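Local coordinates for protein Tae4 (PDB 6IJF) that is a type VI secretion effector that probably acts as an amidase, cutting peptide bonds in the peptidoglycan of rival bacteria, at residues 13-17 with 18-22; 39-42 with 43-46; 54-58 with 59-63; 101-104 with 105-109. All blocks are in the same frame, centred on the assembly; numbering follows the deposited sequence.

Interaction 1 of 4, residues 13-17 with 18-22; sequences YPSSD and PSHPN
S15 and N22 join the two arms of this loop through their backbones: S15 N donates to N22 O over 2.9 Å, and just upstream Y13 O lies 3.1 Å from N22 CB. At the far end a type I beta turn from D17 to H20 is closed by H20 N and D17 O, 2.9 Å apart.

Side-chain-to-backbone bonds stiffen the reversal. D17 CG stands anti to its backbone N (chi1 178°), which carries the carboxylate along the turn until OD1 takes the N-H of S19 at 2.9 Å, from above the carboxylate plane; this makes an Asx turn. S19 OG also approaches both carboxylate oxygens, but these bonds are weak, and its stronger partner is a basic side chain of another protein's chain. Before the turn, S15 OG accepts from D17 N at 3.0 Å, an ST turn, and is held as well by A146 O. After it, H20 ND1 receives N22 N at 2.9 Å, while NE2 bonds to Y10 OH, so both imidazole nitrogens have partners.

The packing within the loop is slight: S15 OG rests 3.4 Å from H20 CB. The Y13 side chain reaches out of the loop into the fold, its OH bonded to S147, touching helix 48-58 and, on strand 131-137, D134, which with C48 and H132 may form a Cys-His-Asp triad, consistent with a clan CA amidase.

Interaction 2 of 4, residues 39-42 with 43-46; sequences IGNP and NYHN
N41 grips N43 and Y44 with two different oxygens, and this is the tight part of the contact. Its side-chain OD1 takes the N-H of N43 at 2.8 Å, in a fairly straight bond (157° at the hydrogen) whose donor is tilted only modestly from the amide plane. Its backbone O takes the N-H of Y44 at 2.9 Å. The side chain can curl back over the chain in this way because CG is anti to the backbone N (chi1 170°). An oxygen of an asparagine side chain accepting from the backbone two residues on is an Asx turn, and here it overlaps the four-residue backbone turn from N41 to Y44, with P42 at its second position. The turn lies in the loop between helix 26-33 and helix 48-58.

Two flat groups fill in around it. The N41 amide meets the Y44 ring at its edge, nearly perpendicular to it, with ND2 3.5 Å from CE2. P42 CA sits over one face of the H45 imidazole, 3.8 Å from the ring centroid, in a CH-pi contact; N41 O also lies over that face.

The solvent side is looser. G40 is exposed, its O 4.0 Å from H45 NE2, and the N43 side chain only passes N41, the two amide oxygens 3.3 Å apart as a pair of acceptors. The Y44 ring stacks on F38 and its OH bonds to H68 NE2, while H45 meets an aromatic side chain of another protein's chain.

Interaction 3 of 4, residues 54-58 with 59-63; sequences IAFVK and SGINI
A Schellman motif ends the helix here, with G60, whose phi is positive, as the C-prime residue. Its two defining bonds link F56 and V57 to I61 and G60: I61 N reaches back to F56 O at 3.0 Å, and G60 N to V57 O at 2.8 Å.

S59 turns back on the carbonyls of A55 and F56. Its backbone N makes only weak bonds, to A55 O and F56 O; with OG beside its own backbone N (chi1 -53°), the hydroxyl lies 2.7 Å from A55 O. N12 OD1 is a second partner for the same hydroxyl, and its single proton cannot be given to one of them with certainty.

Apolar contacts add to the backbone bonds. I61 CD1 comes to the edge of the F56 ring, near its plane, 3.8 Å from CD1. I63 then folds back toward the helix, its CD1 3.9 Å from F56 CB, and V57 CG2 lies more loosely against I63 CG1. Beside V57, N62 OD1 is held by G79 N as well as by I63 N.

Around this end of helix 48-58, F56 and S59 rest on L9 of helix 6-11, F56 and I63 on M91 of helix 84-92, and I54 on L29 and I33 of helix 26-33, whose E32 also forms a salt bridge with K58.

Interaction 4 of 4, residues 101-104 with 105-109; sequences DPYT and PATAR
T104 and T107 meet through their hydroxyls, OG1 to OG1 at 2.7 Å, a hydrogen bond in which either could be the donor. Both oxygens stand between the backbone N and the carbonyl carbon of their own residue (chi1 63° and 56°), which turns them toward each other across the mouth of the turn.

The backbone bonds converge on one atom. T104 O accepts T107 N at 2.9 Å, from above the carbonyl plane, and A108 N at 2.9 Å, almost on the line of the C=O although the N-H itself is bent away from it, 133° at the hydrogen. One carbonyl thus gathers two N-H groups and draws the chain round P105 and A106.

The apolar packing comes from Y103, whose CB lies 3.7 Å from A108 CA and 3.9 Å from A108 CB. Its ring turns an edge to T107: the threonine OG1 lies near the ring plane, 3.8 Å from CD1. Elsewhere in the chain, Y103 touches R115, the residue that forms a salt bridge with D101, while A108 packs on I156 and Y151.

The arrangement is a tight strand-to-helix connection. It takes the chain out of strand 101-103, an outermost strand of the antiparallel sheet within this chain, which pairs with strand 155-160, and leads it into helix 108-112.

All four contacts are local turns or ends of elements, but they sit differently in the fold. Interactions 1 and 3 are partly buried and touch each other, Y13 CA lying 3.8 Å from A55 CB, so the loop 13-22 packs on the helix that interaction 3 ends. Interactions 2 and 4 are surface turns about 30 Å apart between centres, one on the helical side, the other at the sheet edge. Their chemistry follows: interaction 3 adds an apolar layer to its backbone bonds, whereas the others depend more on polar side chains, Asx turns in 1 and 2 and a hydroxyl pair in 4. Interactions 1, 2 and 4 also lie within reach of another protein's chain.

Interaction 1 of 4, residues 13-17 with 18-22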
ATOM      1  N   TYR C  13     -15.461 -19.228  -9.187  1.00 39.34           N
ATOM      2  CA  TYR C  13     -15.486 -17.736  -9.209  1.00 36.29           C
ATOM      3  C   TYR C  13     -14.292 -17.210 -10.008  1.00 35.76           C
ATOM      4  O   TYR C  13     -13.137 -17.484  -9.666  1.00 36.50           O
ATOM      5  CB  TYR C  13     -15.527 -17.165  -7.787  1.00 34.89           C
ATOM      6  CG  TYR C  13     -15.429 -15.653  -7.748  1.00 35.64           C
ATOM      7  CD1 TYR C  13     -16.542 -14.848  -7.928  1.00 36.24           C
ATOM      8  CD2 TYR C  13     -14.206 -15.025  -7.576  1.00 34.49           C
ATOM      9  CE1 TYR C  13     -16.448 -13.473  -7.922  1.00 35.65           C
ATOM     10  CE2 TYR C  13     -14.102 -13.642  -7.524  1.00 35.68           C
ATOM     11  CZ  TYR C  13     -15.225 -12.858  -7.713  1.00 38.14           C
ATOM     12  OH  TYR C  13     -15.081 -11.498  -7.742  1.00 34.97           O
ATOM     13  N   PRO C  14     -14.520 -16.407 -11.069  1.00 37.73           N
ATOM     14  CA  PRO C  14     -13.435 -15.702 -11.760  1.00 37.47           C
ATOM     15  C   PRO C  14     -13.097 -14.352 -11.104  1.00 39.16           C
ATOM     16  O   PRO C  14     -13.939 -13.439 -11.043  1.00 37.99           O
ATOM     17  CB  PRO C  14     -14.025 -15.562 -13.173  1.00 37.23           C
ATOM     18  CG  PRO C  14     -15.483 -15.309 -12.920  1.00 33.50           C
ATOM     19  CD  PRO C  14     -15.828 -16.098 -11.663  1.00 36.49           C
ATOM     20  N   SER C  15     -11.879 -14.216 -10.593  1.00 34.72           N
ATOM     21  CA  SER C  15     -11.442 -13.025  -9.824  1.00 35.16           C
ATOM     22  C   SER C  15     -10.946 -11.925 -10.765  1.00 33.07           C
ATOM     23  O   SER C  15     -10.329 -12.238 -11.804  1.00 35.61           O
ATOM     24  CB  SER C  15     -10.400 -13.440  -8.807  1.00 37.68           C
ATOM     25  OG  SER C  15      -9.746 -12.307  -8.244  1.00 35.32           O
ATOM     26  N   SER C  16     -11.138 -10.651 -10.413  1.00 35.55           N
ATOM     27  CA  SER C  16     -10.542  -9.494 -11.137  1.00 35.45           C
ATOM     28  C   SER C  16      -9.148  -9.135 -10.576  1.00 34.35           C
ATOM     29  O   SER C  16      -8.542  -8.148 -11.062  1.00 38.02           O
ATOM     30  CB  SER C  16     -11.466  -8.284 -11.102  1.00 38.55           C
ATOM     31  OG  SER C  16     -11.805  -7.968  -9.778  1.00 42.07           O
ATOM     32  N   ASP C  17      -8.650  -9.890  -9.592  1.00 35.75           N
ATOM     33  CA  ASP C  17      -7.375  -9.613  -8.884  1.00 36.38           C
ATOM     34  C   ASP C  17      -6.280 -10.465  -9.518  1.00 35.79           C
ATOM     35  O   ASP C  17      -6.284 -11.684  -9.384  1.00 33.52           O
ATOM     36  CB  ASP C  17      -7.517  -9.858  -7.386  1.00 36.40           C
ATOM     37  CG  ASP C  17      -6.233  -9.644  -6.582  1.00 37.56           C
ATOM     38  OD1 ASP C  17      -5.195  -9.340  -7.160  1.00 37.80           O
ATOM     39  OD2 ASP C  17      -6.294  -9.773  -5.379  1.00 43.23           O
ATOM     40  N   PRO C  18      -5.331  -9.852 -10.253  1.00 35.70           N
ATOM     41  CA  PRO C  18      -4.227 -10.601 -10.856  1.00 37.81           C
ATOM     42  C   PRO C  18      -3.387 -11.433  -9.881  1.00 37.68           C
ATOM     43  O   PRO C  18      -2.683 -12.314 -10.329  1.00 37.60           O
ATOM     44  CB  PRO C  18      -3.374  -9.481 -11.471  1.00 40.37           C
ATOM     45  CG  PRO C  18      -4.379  -8.403 -11.795  1.00 36.76           C
ATOM     46  CD  PRO C  18      -5.312  -8.426 -10.607  1.00 36.48           C
ATOM     47  N   SER C  19      -3.419 -11.113  -8.591  1.00 35.10           N
ATOM     48  CA  SER C  19      -2.680 -11.886  -7.561  1.00 36.88           C
ATOM     49  C   SER C  19      -3.385 -13.219  -7.270  1.00 38.16           C
ATOM     50  O   SER C  19      -2.773 -14.034  -6.621  1.00 39.71           O
ATOM     51  CB  SER C  19      -2.478 -11.116  -6.296  1.00 38.08           C
ATOM     52  OG  SER C  19      -3.673 -11.018  -5.513  1.00 33.44           O
ATOM     53  N   HIS C  20      -4.657 -13.359  -7.631  1.00 37.40           N
ATOM     54  CA  HIS C  20      -5.527 -14.486  -7.203  1.00 38.50           C
ATOM     55  C   HIS C  20      -5.365 -15.664  -8.152  1.00 35.71           C
ATOM     56  O   HIS C  20      -5.265 -15.472  -9.355  1.00 36.04           O
ATOM     57  CB  HIS C  20      -6.991 -14.033  -7.156  1.00 39.33           C
ATOM     58  CG  HIS C  20      -7.898 -14.997  -6.483  1.00 41.47           C
ATOM     59  ND1 HIS C  20      -8.491 -16.047  -7.163  1.00 42.62           N
ATOM     60  CD2 HIS C  20      -8.320 -15.070  -5.198  1.00 44.13           C
ATOM     61  CE1 HIS C  20      -9.229 -16.736  -6.317  1.00 47.01           C
ATOM     62  NE2 HIS C  20      -9.158 -16.136  -5.107  1.00 41.79           N
ATOM     63  N   PRO C  21      -5.361 -16.919  -7.664  1.00 37.73           N
ATOM     64  CA  PRO C  21      -5.252 -18.079  -8.555  1.00 41.07           C
ATOM     65  C   PRO C  21      -6.329 -18.150  -9.657  1.00 44.57           C
ATOM     66  O   PRO C  21      -6.061 -18.679 -10.692  1.00 43.42           O
ATOM     67  CB  PRO C  21      -5.465 -19.280  -7.621  1.00 42.00           C
ATOM     68  CG  PRO C  21      -5.166 -18.780  -6.235  1.00 47.83           C
ATOM     69  CD  PRO C  21      -5.457 -17.293  -6.250  1.00 39.66           C
ATOM     70  N   ASN C  22      -7.523 -17.603  -9.416  1.00 41.79           N
ATOM     71  CA  ASN C  22      -8.658 -17.654 -10.379  1.00 43.30           C
ATOM     72  C   ASN C  22      -8.772 -16.334 -11.148  1.00 44.34           C
ATOM     73  O   ASN C  22      -9.894 -16.077 -11.647  1.00 35.79           O
ATOM     74  CB  ASN C  22     -10.018 -17.860  -9.701  1.00 53.62           C
ATOM     75  CG  ASN C  22     -10.180 -19.172  -8.968  1.00 61.82           C
ATOM     76  OD1 ASN C  22      -9.521 -20.148  -9.306  1.00 65.95           O
ATOM     77  ND2 ASN C  22     -11.084 -19.202  -7.991  1.00 61.07           N
TER

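Interaction 2 of 4, residues 39-42 with 43-46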
ATOM      1  N   ILE C  39     -16.628  -5.221 -24.300  1.00 48.88           N
ATOM      2  CA  ILE C  39     -15.280  -4.984 -23.696  1.00 54.67           C
ATOM      3  C   ILE C  39     -14.940  -3.512 -23.930  1.00 56.19           C
ATOM      4  O   ILE C  39     -14.869  -3.126 -25.091  1.00 59.16           O
ATOM      5  CB  ILE C  39     -14.185  -5.931 -24.246  1.00 51.17           C
ATOM      6  CG1 ILE C  39     -14.520  -7.399 -24.000  1.00 49.84           C
ATOM      7  CG2 ILE C  39     -12.828  -5.570 -23.651  1.00 52.69           C
ATOM      8  CD1 ILE C  39     -13.626  -8.375 -24.744  1.00 49.64           C
ATOM      9  N   GLY C  40     -14.814  -2.718 -22.864  1.00 61.25           N
ATOM     10  CA  GLY C  40     -14.456  -1.291 -22.959  1.00 57.44           C
ATOM     11  C   GLY C  40     -15.664  -0.397 -23.171  1.00 60.91           C
ATOM     12  O   GLY C  40     -15.459   0.833 -23.192  1.00 68.76           O
ATOM     13  N   ASN C  41     -16.873  -0.966 -23.284  1.00 59.12           N
ATOM     14  CA  ASN C  41     -18.145  -0.205 -23.196  1.00 58.70           C
ATOM     15  C   ASN C  41     -18.300   0.258 -21.749  1.00 60.18           C
ATOM     16  O   ASN C  41     -18.316  -0.562 -20.834  1.00 54.05           O
ATOM     17  CB  ASN C  41     -19.341  -1.045 -23.656  1.00 60.79           C
ATOM     18  CG  ASN C  41     -20.707  -0.446 -23.378  1.00 62.41           C
ATOM     19  OD1 ASN C  41     -20.915   0.326 -22.446  1.00 62.68           O
ATOM     20  ND2 ASN C  41     -21.693  -0.996 -24.047  1.00 66.22           N
ATOM     21  N   PRO C  42     -18.452   1.582 -21.504  1.00 69.38           N
ATOM     22  CA  PRO C  42     -18.401   2.125 -20.148  1.00 67.33           C
ATOM     23  C   PRO C  42     -19.545   1.651 -19.246  1.00 64.41           C
ATOM     24  O   PRO C  42     -19.408   1.762 -18.040  1.00 64.23           O
ATOM     25  CB  PRO C  42     -18.422   3.644 -20.350  1.00 76.56           C
ATOM     26  CG  PRO C  42     -19.115   3.819 -21.696  1.00 75.99           C
ATOM     27  CD  PRO C  42     -18.680   2.625 -22.517  1.00 76.59           C
ATOM     28  N   ASN C  43     -20.621   1.102 -19.813  1.00 60.28           N
ATOM     29  CA  ASN C  43     -21.735   0.540 -19.004  1.00 56.43           C
ATOM     30  C   ASN C  43     -21.311  -0.796 -18.393  1.00 54.69           C
ATOM     31  O   ASN C  43     -22.052  -1.289 -17.538  1.00 52.49           O
ATOM     32  CB  ASN C  43     -23.013   0.354 -19.826  1.00 70.45           C
ATOM     33  CG  ASN C  43     -23.538   1.676 -20.366  1.00 81.33           C
ATOM     34  OD1 ASN C  43     -23.719   1.851 -21.577  1.00 80.37           O
ATOM     35  ND2 ASN C  43     -23.741   2.631 -19.470  1.00 72.63           N
ATOM     36  N   TYR C  44     -20.187  -1.388 -18.833  1.00 51.30           N
ATOM     37  CA  TYR C  44     -19.783  -2.761 -18.423  1.00 51.33           C
ATOM     38  C   TYR C  44     -18.419  -2.764 -17.726  1.00 47.43           C
ATOM     39  O   TYR C  44     -17.835  -3.864 -17.553  1.00 44.35           O
ATOM     40  CB  TYR C  44     -19.847  -3.674 -19.643  1.00 46.69           C
ATOM     41  CG  TYR C  44     -21.259  -3.812 -20.143  1.00 58.08           C
ATOM     42  CD1 TYR C  44     -22.140  -4.689 -19.530  1.00 57.16           C
ATOM     43  CD2 TYR C  44     -21.742  -3.015 -21.174  1.00 57.31           C
ATOM     44  CE1 TYR C  44     -23.456  -4.797 -19.950  1.00 65.70           C
ATOM     45  CE2 TYR C  44     -23.059  -3.114 -21.609  1.00 57.29           C
ATOM     46  CZ  TYR C  44     -23.914  -4.010 -20.997  1.00 60.13           C
ATOM     47  OH  TYR C  44     -25.212  -4.150 -21.394  1.00 58.08           O
ATOM     48  N   HIS C  45     -17.945  -1.601 -17.278  1.00 45.85           N
ATOM     49  CA  HIS C  45     -16.633  -1.507 -16.574  1.00 44.02           C
ATOM     50  C   HIS C  45     -16.656  -2.328 -15.279  1.00 44.84           C
ATOM     51  O   HIS C  45     -15.596  -2.906 -14.934  1.00 41.55           O
ATOM     52  CB  HIS C  45     -16.266  -0.040 -16.314  1.00 44.68           C
ATOM     53  CG  HIS C  45     -15.610   0.600 -17.493  1.00 46.33           C
ATOM     54  ND1 HIS C  45     -15.780   1.935 -17.795  1.00 50.92           N
ATOM     55  CD2 HIS C  45     -14.792   0.099 -18.451  1.00 50.63           C
ATOM     56  CE1 HIS C  45     -15.087   2.226 -18.876  1.00 46.24           C
ATOM     57  NE2 HIS C  45     -14.483   1.119 -19.302  1.00 57.84           N
ATOM     58  N   ASN C  46     -17.774  -2.296 -14.552  1.00 41.97           N
ATOM     59  CA  ASN C  46     -17.879  -2.861 -13.183  1.00 41.58           C
ATOM     60  C   ASN C  46     -18.376  -4.304 -13.304  1.00 44.21           C
ATOM     61  O   ASN C  46     -19.539  -4.508 -13.654  1.00 45.13           O
ATOM     62  CB  ASN C  46     -18.694  -1.953 -12.263  1.00 45.73           C
ATOM     63  CG  ASN C  46     -18.089  -0.568 -12.196  1.00 49.37           C
ATOM     64  OD1 ASN C  46     -18.791   0.418 -12.406  1.00 61.49           O
ATOM     65  ND2 ASN C  46     -16.787  -0.497 -11.998  1.00 40.49           N
TER

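Interaction 3 of 4, residues 54-58 with 59-63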
ATOM      1  N   ILE C  54     -21.665 -15.787 -12.345  1.00 41.48           N
ATOM      2  CA  ILE C  54     -20.994 -16.936 -13.032  1.00 37.82           C
ATOM      3  C   ILE C  54     -20.648 -18.019 -12.010  1.00 40.03           C
ATOM      4  O   ILE C  54     -20.898 -19.216 -12.298  1.00 38.87           O
ATOM      5  CB  ILE C  54     -19.776 -16.445 -13.817  1.00 42.26           C
ATOM      6  CG1 ILE C  54     -20.246 -15.683 -15.047  1.00 41.88           C
ATOM      7  CG2 ILE C  54     -18.855 -17.597 -14.173  1.00 46.32           C
ATOM      8  CD1 ILE C  54     -19.205 -14.818 -15.683  1.00 48.46           C
ATOM      9  N   ALA C  55     -20.129 -17.629 -10.845  1.00 38.24           N
ATOM     10  CA  ALA C  55     -19.810 -18.581  -9.766  1.00 38.36           C
ATOM     11  C   ALA C  55     -21.060 -19.425  -9.431  1.00 36.90           C
ATOM     12  O   ALA C  55     -20.937 -20.680  -9.307  1.00 36.78           O
ATOM     13  CB  ALA C  55     -19.267 -17.858  -8.563  1.00 40.01           C
ATOM     14  N   PHE C  56     -22.216 -18.781  -9.291  1.00 39.20           N
ATOM     15  CA  PHE C  56     -23.498 -19.469  -8.942  1.00 39.94           C
ATOM     16  C   PHE C  56     -23.935 -20.380 -10.106  1.00 40.25           C
ATOM     17  O   PHE C  56     -24.135 -21.594  -9.880  1.00 39.95           O
ATOM     18  CB  PHE C  56     -24.577 -18.460  -8.536  1.00 42.43           C
ATOM     19  CG  PHE C  56     -24.519 -18.099  -7.067  1.00 39.65           C
ATOM     20  CD1 PHE C  56     -25.064 -18.937  -6.121  1.00 43.46           C
ATOM     21  CD2 PHE C  56     -23.826 -16.986  -6.627  1.00 43.75           C
ATOM     22  CE1 PHE C  56     -24.995 -18.641  -4.761  1.00 41.51           C
ATOM     23  CE2 PHE C  56     -23.744 -16.685  -5.274  1.00 45.87           C
ATOM     24  CZ  PHE C  56     -24.352 -17.506  -4.346  1.00 40.65           C
ATOM     25  N   VAL C  57     -24.030 -19.827 -11.306  1.00 43.15           N
ATOM     26  CA  VAL C  57     -24.435 -20.591 -12.522  1.00 47.45           C
ATOM     27  C   VAL C  57     -23.574 -21.843 -12.652  1.00 47.87           C
ATOM     28  O   VAL C  57     -24.137 -22.919 -12.774  1.00 43.35           O
ATOM     29  CB  VAL C  57     -24.323 -19.724 -13.776  1.00 44.58           C
ATOM     30  CG1 VAL C  57     -24.416 -20.569 -15.035  1.00 45.65           C
ATOM     31  CG2 VAL C  57     -25.370 -18.639 -13.764  1.00 42.74           C
ATOM     32  N   LYS C  58     -22.250 -21.720 -12.577  1.00 41.06           N
ATOM     33  CA  LYS C  58     -21.345 -22.888 -12.799  1.00 42.71           C
ATOM     34  C   LYS C  58     -21.486 -23.877 -11.645  1.00 43.53           C
ATOM     35  O   LYS C  58     -21.094 -25.056 -11.822  1.00 44.86           O
ATOM     36  CB  LYS C  58     -19.898 -22.433 -12.960  1.00 39.59           C
ATOM     37  CG  LYS C  58     -19.635 -21.781 -14.300  1.00 40.51           C
ATOM     38  CD  LYS C  58     -18.168 -21.576 -14.517  1.00 45.03           C
ATOM     39  CE  LYS C  58     -17.910 -20.822 -15.796  1.00 44.48           C
ATOM     40  NZ  LYS C  58     -16.461 -20.762 -16.062  1.00 47.77           N
ATOM     41  N   SER C  59     -22.034 -23.440 -10.508  1.00 39.13           N
ATOM     42  CA  SER C  59     -22.277 -24.327  -9.342  1.00 43.93           C
ATOM     43  C   SER C  59     -23.701 -24.903  -9.439  1.00 44.69           C
ATOM     44  O   SER C  59     -24.120 -25.532  -8.488  1.00 46.75           O
ATOM     45  CB  SER C  59     -22.032 -23.618  -8.025  1.00 41.86           C
ATOM     46  OG  SER C  59     -20.738 -23.030  -7.998  1.00 43.57           O
ATOM     47  N   GLY C  60     -24.414 -24.659 -10.539  1.00 43.83           N
ATOM     48  CA  GLY C  60     -25.740 -25.259 -10.806  1.00 53.34           C
ATOM     49  C   GLY C  60     -26.875 -24.438 -10.218  1.00 55.00           C
ATOM     50  O   GLY C  60     -27.970 -24.976 -10.056  1.00 55.33           O
ATOM     51  N   ILE C  61     -26.641 -23.158  -9.925  1.00 50.13           N
ATOM     52  CA  ILE C  61     -27.675 -22.251  -9.353  1.00 47.23           C
ATOM     53  C   ILE C  61     -27.894 -21.124 -10.359  1.00 49.56           C
ATOM     54  O   ILE C  61     -27.010 -20.254 -10.495  1.00 49.92           O
ATOM     55  CB  ILE C  61     -27.251 -21.741  -7.962  1.00 45.23           C
ATOM     56  CG1 ILE C  61     -26.833 -22.879  -7.032  1.00 52.55           C
ATOM     57  CG2 ILE C  61     -28.343 -20.873  -7.345  1.00 52.80           C
ATOM     58  CD1 ILE C  61     -26.391 -22.436  -5.663  1.00 58.12           C
ATOM     59  N   ASN C  62     -29.048 -21.104 -11.016  1.00 43.50           N
ATOM     60  CA  ASN C  62     -29.318 -20.074 -12.042  1.00 50.64           C
ATOM     61  C   ASN C  62     -29.771 -18.799 -11.329  1.00 49.27           C
ATOM     62  O   ASN C  62     -30.375 -18.891 -10.240  1.00 48.94           O
ATOM     63  CB  ASN C  62     -30.319 -20.561 -13.107  1.00 56.85           C
ATOM     64  CG  ASN C  62     -30.315 -19.686 -14.350  1.00 63.92           C
ATOM     65  OD1 ASN C  62     -29.433 -18.824 -14.534  1.00 53.32           O
ATOM     66  ND2 ASN C  62     -31.297 -19.900 -15.218  1.00 58.61           N
ATOM     67  N   ILE C  63     -29.477 -17.661 -11.943  1.00 53.05           N
ATOM     68  CA  ILE C  63     -29.795 -16.299 -11.445  1.00 54.28           C
ATOM     69  C   ILE C  63     -31.071 -15.871 -12.170  1.00 55.41           C
ATOM     70  O   ILE C  63     -30.938 -15.485 -13.340  1.00 48.06           O
ATOM     71  CB  ILE C  63     -28.608 -15.347 -11.730  1.00 52.81           C
ATOM     72  CG1 ILE C  63     -27.318 -15.803 -11.037  1.00 51.94           C
ATOM     73  CG2 ILE C  63     -28.955 -13.911 -11.373  1.00 59.01           C
ATOM     74  CD1 ILE C  63     -27.447 -16.057  -9.545  1.00 50.73           C
TER

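Interaction 4 of 4, residues 101-104 with 105-109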
ATOM      1  N   ASP C 101     -26.248 -11.081   7.567  1.00 45.64           N
ATOM      2  CA  ASP C 101     -25.834 -10.346   8.791  1.00 46.04           C
ATOM      3  C   ASP C 101     -25.371  -8.960   8.356  1.00 42.35           C
ATOM      4  O   ASP C 101     -24.370  -8.863   7.648  1.00 41.46           O
ATOM      5  CB  ASP C 101     -24.718 -11.106   9.522  1.00 48.32           C
ATOM      6  CG  ASP C 101     -25.103 -12.497   9.999  1.00 45.49           C
ATOM      7  OD1 ASP C 101     -26.289 -12.716  10.178  1.00 44.62           O
ATOM      8  OD2 ASP C 101     -24.206 -13.305  10.246  1.00 51.31           O
ATOM      9  N   PRO C 102     -26.047  -7.842   8.731  1.00 41.43           N
ATOM     10  CA  PRO C 102     -25.550  -6.505   8.407  1.00 40.73           C
ATOM     11  C   PRO C 102     -24.462  -6.030   9.384  1.00 40.33           C
ATOM     12  O   PRO C 102     -24.620  -6.209  10.576  1.00 45.92           O
ATOM     13  CB  PRO C 102     -26.794  -5.607   8.484  1.00 42.22           C
ATOM     14  CG  PRO C 102     -27.916  -6.430   9.094  1.00 45.07           C
ATOM     15  CD  PRO C 102     -27.330  -7.786   9.450  1.00 44.91           C
ATOM     16  N   TYR C 103     -23.381  -5.457   8.861  1.00 40.23           N
ATOM     17  CA  TYR C 103     -22.267  -4.911   9.660  1.00 40.37           C
ATOM     18  C   TYR C 103     -21.909  -3.506   9.188  1.00 46.01           C
ATOM     19  O   TYR C 103     -22.452  -2.971   8.165  1.00 43.48           O
ATOM     20  CB  TYR C 103     -21.047  -5.829   9.586  1.00 41.59           C
ATOM     21  CG  TYR C 103     -21.253  -7.164  10.233  1.00 40.53           C
ATOM     22  CD1 TYR C 103     -21.317  -7.271  11.603  1.00 40.56           C
ATOM     23  CD2 TYR C 103     -21.421  -8.322   9.479  1.00 40.61           C
ATOM     24  CE1 TYR C 103     -21.566  -8.483  12.226  1.00 41.52           C
ATOM     25  CE2 TYR C 103     -21.605  -9.558  10.080  1.00 39.22           C
ATOM     26  CZ  TYR C 103     -21.713  -9.632  11.466  1.00 44.59           C
ATOM     27  OH  TYR C 103     -21.893 -10.821  12.115  1.00 46.04           O
ATOM     28  N   THR C 104     -21.003  -2.915   9.969  1.00 46.68           N
ATOM     29  CA  THR C 104     -20.348  -1.610   9.719  1.00 47.33           C
ATOM     30  C   THR C 104     -18.869  -1.855   9.483  1.00 41.80           C
ATOM     31  O   THR C 104     -18.333  -2.894   9.863  1.00 43.35           O
ATOM     32  CB  THR C 104     -20.559  -0.692  10.929  1.00 46.63           C
ATOM     33  OG1 THR C 104     -19.915  -1.290  12.064  1.00 44.19           O
ATOM     34  CG2 THR C 104     -22.029  -0.455  11.167  1.00 47.88           C
ATOM     35  N   PRO C 105     -18.142  -0.899   8.877  1.00 45.37           N
ATOM     36  CA  PRO C 105     -16.704  -1.048   8.720  1.00 47.08           C
ATOM     37  C   PRO C 105     -15.978  -1.469  10.008  1.00 44.14           C
ATOM     38  O   PRO C 105     -15.079  -2.281   9.920  1.00 40.77           O
ATOM     39  CB  PRO C 105     -16.232   0.365   8.315  1.00 50.40           C
ATOM     40  CG  PRO C 105     -17.456   1.036   7.719  1.00 53.76           C
ATOM     41  CD  PRO C 105     -18.665   0.349   8.306  1.00 51.32           C
ATOM     42  N   ALA C 106     -16.347  -0.913  11.183  1.00 40.30           N
ATOM     43  CA  ALA C 106     -15.612  -1.207  12.437  1.00 48.30           C
ATOM     44  C   ALA C 106     -15.980  -2.607  12.958  1.00 46.66           C
ATOM     45  O   ALA C 106     -15.213  -3.105  13.816  1.00 48.14           O
ATOM     46  CB  ALA C 106     -15.856  -0.152  13.500  1.00 52.93           C
ATOM     47  N   THR C 107     -17.051  -3.252  12.453  1.00 42.70           N
ATOM     48  CA  THR C 107     -17.514  -4.574  12.977  1.00 41.54           C
ATOM     49  C   THR C 107     -17.420  -5.723  11.956  1.00 43.74           C
ATOM     50  O   THR C 107     -17.455  -6.879  12.399  1.00 42.21           O
ATOM     51  CB  THR C 107     -18.924  -4.473  13.544  1.00 43.24           C
ATOM     52  OG1 THR C 107     -19.844  -3.957  12.573  1.00 42.17           O
ATOM     53  CG2 THR C 107     -18.931  -3.591  14.775  1.00 48.04           C
ATOM     54  N   ALA C 108     -17.273  -5.457  10.661  1.00 40.53           N
ATOM     55  CA  ALA C 108     -17.378  -6.516   9.639  1.00 42.40           C
ATOM     56  C   ALA C 108     -16.280  -7.568   9.818  1.00 40.53           C
ATOM     57  O   ALA C 108     -16.574  -8.745   9.582  1.00 41.90           O
ATOM     58  CB  ALA C 108     -17.391  -5.933   8.242  1.00 43.21           C
ATOM     59  N   ARG C 109     -15.057  -7.208  10.188  1.00 39.37           N
ATOM     60  CA  ARG C 109     -13.950  -8.213  10.261  1.00 43.55           C
ATOM     61  C   ARG C 109     -14.242  -9.235  11.372  1.00 44.31           C
ATOM     62  O   ARG C 109     -14.142 -10.459  11.098  1.00 42.04           O
ATOM     63  CB  ARG C 109     -12.569  -7.572  10.449  1.00 45.74           C
ATOM     64  CG  ARG C 109     -11.431  -8.566  10.363  1.00 46.10           C
ATOM     65  CD  ARG C 109     -10.133  -8.007  10.880  1.00 52.36           C
ATOM     66  NE  ARG C 109     -10.111  -7.946  12.321  1.00 49.68           N
ATOM     67  CZ  ARG C 109     -10.268  -6.852  13.043  1.00 55.47           C
ATOM     68  NH1 ARG C 109     -10.407  -5.657  12.489  1.00 56.90           N
ATOM     69  NH2 ARG C 109     -10.228  -6.948  14.359  1.00 60.94           N
TER